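Local coordinates for geranyltranstransferase (Thermotoga neapolitana, PDB 4WK5), which probably acts as a prenyltransferase of the FPP/GGPP synthase family, using magnesium to join isoprenoid units into longer prenyl diphosphates, at residues 149-163 / 181-193. Numbering follows the deposited sequence.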
loop_
_atom_site.group_PDB
_atom_site.type_symbol
_atom_site.label_atom_id
_atom_site.label_comp_id
_atom_site.label_asym_id
_atom_site.label_seq_id
_atom_site.Cartn_x
_atom_site.Cartn_y
_atom_site.Cartn_z
ATOM N N PHE A 149 5.719 -9.127 -5.973
ATOM C CA PHE A 149 5.777 -7.737 -5.551
ATOM C C PHE A 149 5.108 -7.515 -4.193
ATOM O O PHE A 149 5.654 -6.821 -3.326
ATOM C CB PHE A 149 5.128 -6.821 -6.598
ATOM C CG PHE A 149 5.296 -5.360 -6.286
ATOM C CD1 PHE A 149 6.530 -4.746 -6.465
ATOM C CD2 PHE A 149 4.236 -4.604 -5.799
ATOM C CE1 PHE A 149 6.710 -3.397 -6.183
ATOM C CE2 PHE A 149 4.406 -3.245 -5.521
ATOM C CZ PHE A 149 5.656 -2.642 -5.718
ATOM N N SER A 150 3.938 -8.126 -3.994
ATOM C CA SER A 150 3.210 -7.920 -2.750
ATOM C C SER A 150 3.980 -8.517 -1.566
ATOM O O SER A 150 4.021 -7.932 -0.487
ATOM C CB SER A 150 1.805 -8.535 -2.853
ATOM O OG SER A 150 1.029 -7.852 -3.830
ATOM N N GLU A 151 4.579 -9.687 -1.771
ATOM C CA GLU A 151 5.404 -10.316 -0.735
ATOM C C GLU A 151 6.620 -9.448 -0.410
ATOM O O GLU A 151 6.984 -9.282 0.755
ATOM C CB GLU A 151 5.843 -11.715 -1.173
ATOM C CG GLU A 151 4.692 -12.713 -1.249
ATOM C CD GLU A 151 5.094 -14.044 -1.861
ATOM O OE1 GLU A 151 6.292 -14.232 -2.169
ATOM O OE2 GLU A 151 4.203 -14.901 -2.038
ATOM N N THR A 152 7.220 -8.859 -1.444
ATOM C CA THR A 152 8.374 -7.975 -1.268
ATOM C C THR A 152 7.993 -6.757 -0.447
ATOM O O THR A 152 8.732 -6.339 0.433
ATOM C CB THR A 152 8.953 -7.551 -2.630
ATOM O OG1 THR A 152 9.449 -8.725 -3.288
ATOM C CG2 THR A 152 10.107 -6.548 -2.475
ATOM N N ALA A 153 6.830 -6.183 -0.754
ATOM C CA ALA A 153 6.364 -4.994 -0.055
ATOM C C ALA A 153 6.212 -5.254 1.432
ATOM O O ALA A 153 6.623 -4.451 2.263
ATOM C CB ALA A 153 5.015 -4.529 -0.650
ATOM N N TYR A 154 5.589 -6.383 1.769
ATOM C CA TYR A 154 5.380 -6.692 3.171
ATOM C C TYR A 154 6.712 -6.949 3.890
ATOM O O TYR A 154 6.892 -6.506 5.017
ATOM C CB TYR A 154 4.446 -7.887 3.317
ATOM C CG TYR A 154 4.017 -8.093 4.746
ATOM C CD1 TYR A 154 3.229 -7.140 5.397
ATOM C CD2 TYR A 154 4.423 -9.212 5.459
ATOM C CE1 TYR A 154 2.840 -7.313 6.726
ATOM C CE2 TYR A 154 4.032 -9.397 6.780
ATOM C CZ TYR A 154 3.247 -8.441 7.403
ATOM O OH TYR A 154 2.858 -8.626 8.715
ATOM N N LYS A 155 7.631 -7.662 3.242
ATOM C CA LYS A 155 8.982 -7.838 3.800
ATOM C C LYS A 155 9.687 -6.507 4.073
ATOM O O LYS A 155 10.305 -6.309 5.126
ATOM C CB LYS A 155 9.841 -8.688 2.856
ATOM C CG LYS A 155 9.653 -10.182 3.051
ATOM C CD LYS A 155 10.753 -10.971 2.338
ATOM C CE LYS A 155 10.557 -12.473 2.505
ATOM N NZ LYS A 155 11.438 -13.262 1.595
ATOM N N LEU A 156 9.593 -5.583 3.124
ATOM C CA LEU A 156 10.198 -4.270 3.286
ATOM C C LEU A 156 9.619 -3.524 4.497
ATOM O O LEU A 156 10.359 -2.892 5.264
ATOM C CB LEU A 156 10.016 -3.463 1.986
ATOM C CG LEU A 156 10.861 -4.009 0.818
ATOM C CD1 LEU A 156 10.339 -3.480 -0.524
ATOM C CD2 LEU A 156 12.362 -3.683 0.975
ATOM N N LEU A 157 8.309 -3.662 4.706
ATOM C CA LEU A 157 7.648 -3.014 5.832
ATOM C C LEU A 157 8.149 -3.637 7.145
ATOM O O LEU A 157 8.450 -2.918 8.093
ATOM C CB LEU A 157 6.138 -3.146 5.698
ATOM C CG LEU A 157 5.223 -2.454 6.734
ATOM C CD1 LEU A 157 5.038 -3.300 8.001
ATOM C CD2 LEU A 157 5.728 -1.072 7.069
ATOM N N LEU A 158 8.232 -4.970 7.187
ATOM C CA LEU A 158 8.727 -5.640 8.391
ATOM C C LEU A 158 10.158 -5.203 8.671
ATOM O O LEU A 158 10.536 -5.001 9.822
ATOM C CB LEU A 158 8.657 -7.164 8.258
ATOM C CG LEU A 158 7.252 -7.774 8.197
ATOM C CD1 LEU A 158 7.373 -9.260 7.913
ATOM C CD2 LEU A 158 6.499 -7.541 9.501
ATOM N N GLY A 159 10.942 -5.045 7.609
ATOM C CA GLY A 159 12.309 -4.574 7.756
ATOM C C GLY A 159 12.352 -3.187 8.387
ATOM O O GLY A 159 13.188 -2.907 9.250
ATOM N N GLU A 160 11.471 -2.295 7.926
ATOM C CA GLU A 160 11.433 -0.951 8.485
ATOM C C GLU A 160 10.970 -1.003 9.938
ATOM O O GLU A 160 11.527 -0.297 10.791
ATOM C CB GLU A 160 10.525 -0.034 7.651
ATOM C CG GLU A 160 10.380 1.393 8.217
ATOM C CD GLU A 160 11.715 2.126 8.390
ATOM O OE1 GLU A 160 12.680 1.827 7.650
ATOM O OE2 GLU A 160 11.799 3.004 9.278
ATOM N N ALA A 161 9.990 -1.860 10.233
ATOM C CA ALA A 161 9.542 -2.050 11.612
ATOM C C ALA A 161 10.702 -2.516 12.501
ATOM O O ALA A 161 10.913 -1.968 13.580
ATOM C CB ALA A 161 8.376 -3.048 11.676
ATOM N N MET A 162 11.470 -3.498 12.040
ATOM C CA MET A 162 12.647 -3.942 12.810
ATOM C C MET A 162 13.613 -2.778 13.088
ATOM O O MET A 162 14.079 -2.598 14.214
ATOM C CB MET A 162 13.384 -5.053 12.062
ATOM C CG MET A 162 12.616 -6.365 11.953
ATOM S SD MET A 162 13.431 -7.453 10.770
ATOM C CE MET A 162 12.310 -8.860 10.778
ATOM N N ASP A 163 13.895 -1.982 12.059
ATOM C CA ASP A 163 14.838 -0.866 12.190
ATOM C C ASP A 163 14.364 0.105 13.284
ATOM O O ASP A 163 15.126 0.473 14.184
ATOM C CB ASP A 163 14.992 -0.165 10.831
ATOM C CG ASP A 163 16.341 0.533 10.659
ATOM O OD1 ASP A 163 17.293 0.277 11.434
ATOM O OD2 ASP A 163 16.447 1.328 9.703
ATOM N N MET A 181 17.380 -7.751 9.424
ATOM C CA MET A 181 16.740 -6.473 9.192
ATOM C C MET A 181 17.234 -5.831 7.886
ATOM O O MET A 181 16.443 -5.262 7.127
ATOM C CB MET A 181 16.973 -5.549 10.392
ATOM C CG MET A 181 16.324 -4.177 10.263
ATOM S SD MET A 181 17.436 -2.979 9.506
ATOM C CE MET A 181 18.639 -2.820 10.843
ATOM N N TYR A 182 18.536 -5.918 7.619
ATOM C CA TYR A 182 19.079 -5.391 6.359
ATOM C C TYR A 182 18.472 -6.141 5.187
ATOM O O TYR A 182 18.123 -5.562 4.169
ATOM C CB TYR A 182 20.606 -5.517 6.308
ATOM C CG TYR A 182 21.343 -4.401 7.020
ATOM C CD1 TYR A 182 20.903 -3.918 8.247
ATOM C CD2 TYR A 182 22.501 -3.852 6.474
ATOM C CE1 TYR A 182 21.576 -2.896 8.894
ATOM C CE2 TYR A 182 23.177 -2.842 7.113
ATOM C CZ TYR A 182 22.713 -2.367 8.320
ATOM O OH TYR A 182 23.390 -1.355 8.961
ATOM N N SER A 183 18.389 -7.452 5.337
ATOM C CA SER A 183 17.847 -8.303 4.287
ATOM C C SER A 183 16.414 -7.930 3.952
ATOM O O SER A 183 16.036 -7.871 2.784
ATOM C CB SER A 183 17.909 -9.768 4.709
ATOM O OG SER A 183 17.209 -10.581 3.792
ATOM N N PHE A 184 15.618 -7.671 4.983
ATOM C CA PHE A 184 14.221 -7.307 4.775
ATOM C C PHE A 184 14.054 -5.862 4.306
ATOM O O PHE A 184 13.288 -5.575 3.373
ATOM C CB PHE A 184 13.410 -7.495 6.060
ATOM C CG PHE A 184 12.928 -8.909 6.295
ATOM C CD1 PHE A 184 13.582 -9.993 5.736
ATOM C CD2 PHE A 184 11.792 -9.128 7.050
ATOM C CE1 PHE A 184 13.125 -11.289 5.960
ATOM C CE2 PHE A 184 11.323 -10.427 7.276
ATOM C CZ PHE A 184 11.993 -11.501 6.730
ATOM N N LYS A 185 14.759 -4.941 4.954
ATOM C CA LYS A 185 14.518 -3.516 4.720
ATOM C C LYS A 185 15.068 -3.005 3.389
ATOM O O LYS A 185 14.496 -2.083 2.779
ATOM C CB LYS A 185 15.117 -2.706 5.876
ATOM C CG LYS A 185 14.981 -1.197 5.766
ATOM C CD LYS A 185 15.979 -0.530 6.717
ATOM C CE LYS A 185 16.087 0.966 6.477
ATOM N NZ LYS A 185 14.798 1.663 6.702
ATOM N N THR A 186 16.175 -3.596 2.946
ATOM C CA THR A 186 16.865 -3.146 1.741
ATOM C C THR A 186 17.058 -4.286 0.734
ATOM O O THR A 186 16.832 -4.119 -0.473
ATOM C CB THR A 186 18.243 -2.545 2.095
ATOM O OG1 THR A 186 18.047 -1.489 3.044
ATOM C CG2 THR A 186 18.940 -1.992 0.846
ATOM N N GLY A 187 17.456 -5.448 1.234
ATOM C CA GLY A 187 17.684 -6.606 0.381
ATOM C C GLY A 187 16.476 -7.023 -0.444
ATOM O O GLY A 187 16.607 -7.337 -1.633
ATOM N N ALA A 188 15.299 -7.027 0.176
ATOM C CA ALA A 188 14.125 -7.585 -0.495
ATOM C C ALA A 188 13.789 -6.821 -1.785
ATOM O O ALA A 188 13.431 -7.438 -2.798
ATOM C CB ALA A 188 12.908 -7.606 0.461
ATOM N N LEU A 189 13.917 -5.496 -1.773
ATOM C CA LEU A 189 13.536 -4.740 -2.962
ATOM C C LEU A 189 14.591 -4.917 -4.057
ATOM O O LEU A 189 14.252 -4.975 -5.242
ATOM C CB LEU A 189 13.332 -3.252 -2.656
ATOM C CG LEU A 189 12.723 -2.398 -3.780
ATOM C CD1 LEU A 189 11.428 -3.005 -4.318
ATOM C CD2 LEU A 189 12.444 -0.994 -3.221
ATOM N N PHE A 190 15.862 -5.018 -3.680
ATOM C CA PHE A 190 16.883 -5.301 -4.697
ATOM C C PHE A 190 16.722 -6.709 -5.250
ATOM O O PHE A 190 16.934 -6.936 -6.433
ATOM C CB PHE A 190 18.295 -5.097 -4.133
ATOM C CG PHE A 190 18.734 -3.650 -4.126
ATOM C CD1 PHE A 190 19.079 -3.008 -5.314
ATOM C CD2 PHE A 190 18.797 -2.936 -2.937
ATOM C CE1 PHE A 190 19.480 -1.668 -5.309
ATOM C CE2 PHE A 190 19.191 -1.611 -2.918
ATOM C CZ PHE A 190 19.540 -0.971 -4.109
ATOM N N ALA A 191 16.331 -7.664 -4.408
ATOM C CA ALA A 191 16.104 -9.016 -4.905
ATOM C C ALA A 191 14.993 -9.004 -5.960
ATOM O O ALA A 191 15.052 -9.725 -6.970
ATOM C CB ALA A 191 15.748 -9.953 -3.756
ATOM N N PHE A 192 13.973 -8.179 -5.721
ATOM C CA PHE A 192 12.870 -8.071 -6.661
ATOM C C PHE A 192 13.341 -7.442 -7.971
ATOM O O PHE A 192 12.865 -7.825 -9.045
ATOM C CB PHE A 192 11.710 -7.264 -6.061
ATOM C CG PHE A 192 10.525 -7.145 -6.976
ATOM C CD1 PHE A 192 9.604 -8.182 -7.079
ATOM C CD2 PHE A 192 10.334 -6.000 -7.745
ATOM C CE1 PHE A 192 8.504 -8.069 -7.934
ATOM C CE2 PHE A 192 9.241 -5.886 -8.594
ATOM C CZ PHE A 192 8.329 -6.918 -8.687
ATOM N N CYS A 193 14.283 -6.502 -7.895
ATOM C CA CYS A 193 14.824 -5.885 -9.116
ATOM C C CYS A 193 15.482 -6.917 -10.023
ATOM O O CYS A 193 15.439 -6.772 -11.233
ATOM C CB CYS A 193 15.835 -4.784 -8.797
ATOM S SG CYS A 193 15.103 -3.339 -8.024
HETATM O O HOH W 1 11.980 -9.851 -2.929
HETATM O O HOH W 2 12.097 -1.134 3.862
#
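G159 lies almost against the backbone of K185, their CA atoms 3.9 Å apart, and this is where the roughly antiparallel helices 143-166 and 175-201 press together; the segment axes approach to 6.7 Å at a crossing angle of -148°. Beside it F184 enters as a knob among K155, L158, G159 and M162. Its CG stands anti to its own carbonyl carbon (chi1 -83°), which sends the ring across helix 143-166: the aliphatic chain of K155 lies over one face, L158 CB and G159 N meet the edge, and M162 SD makes an oblique Met-aromatic contact 5.2 Å from the ring centroid. F40 of the second subunit also meets this ring. L156 wedges in from the facing helix, CD2 3.2 Å from both F184 O and K185 O, while its CD1 rests on L189 CB. The pi-type turn at 183-187 disturbs the regular bonding here; F184 O receives a CA-H...O contact from L156, and a water bridges K185 O to L156 O. Farther along, the edge of F149 addresses the face of F192, with ring planes at 62°.

The margin at K155 and A188 is looser: K155 is exposed, A188 partly so, and a water spans T152 OG1 and A188 O, donating to both; T152 OG1 also bonds to E148 O. At the other end of the contact K185 joins E160 and D163 in a salt-bridge network, although the position of K185 NZ, and hence both spacings, is uncertain.

The like-charged E160 and D96 lie close, which the K185 ammonium would probably offset; T186, pointing away, bonds Q220 on helix 206-229. This Lys-Thr pair at an irregular helical turn is characteristic of the all-helical trans-prenyltransferase fold, consistent with a place beside its diphosphate pocket.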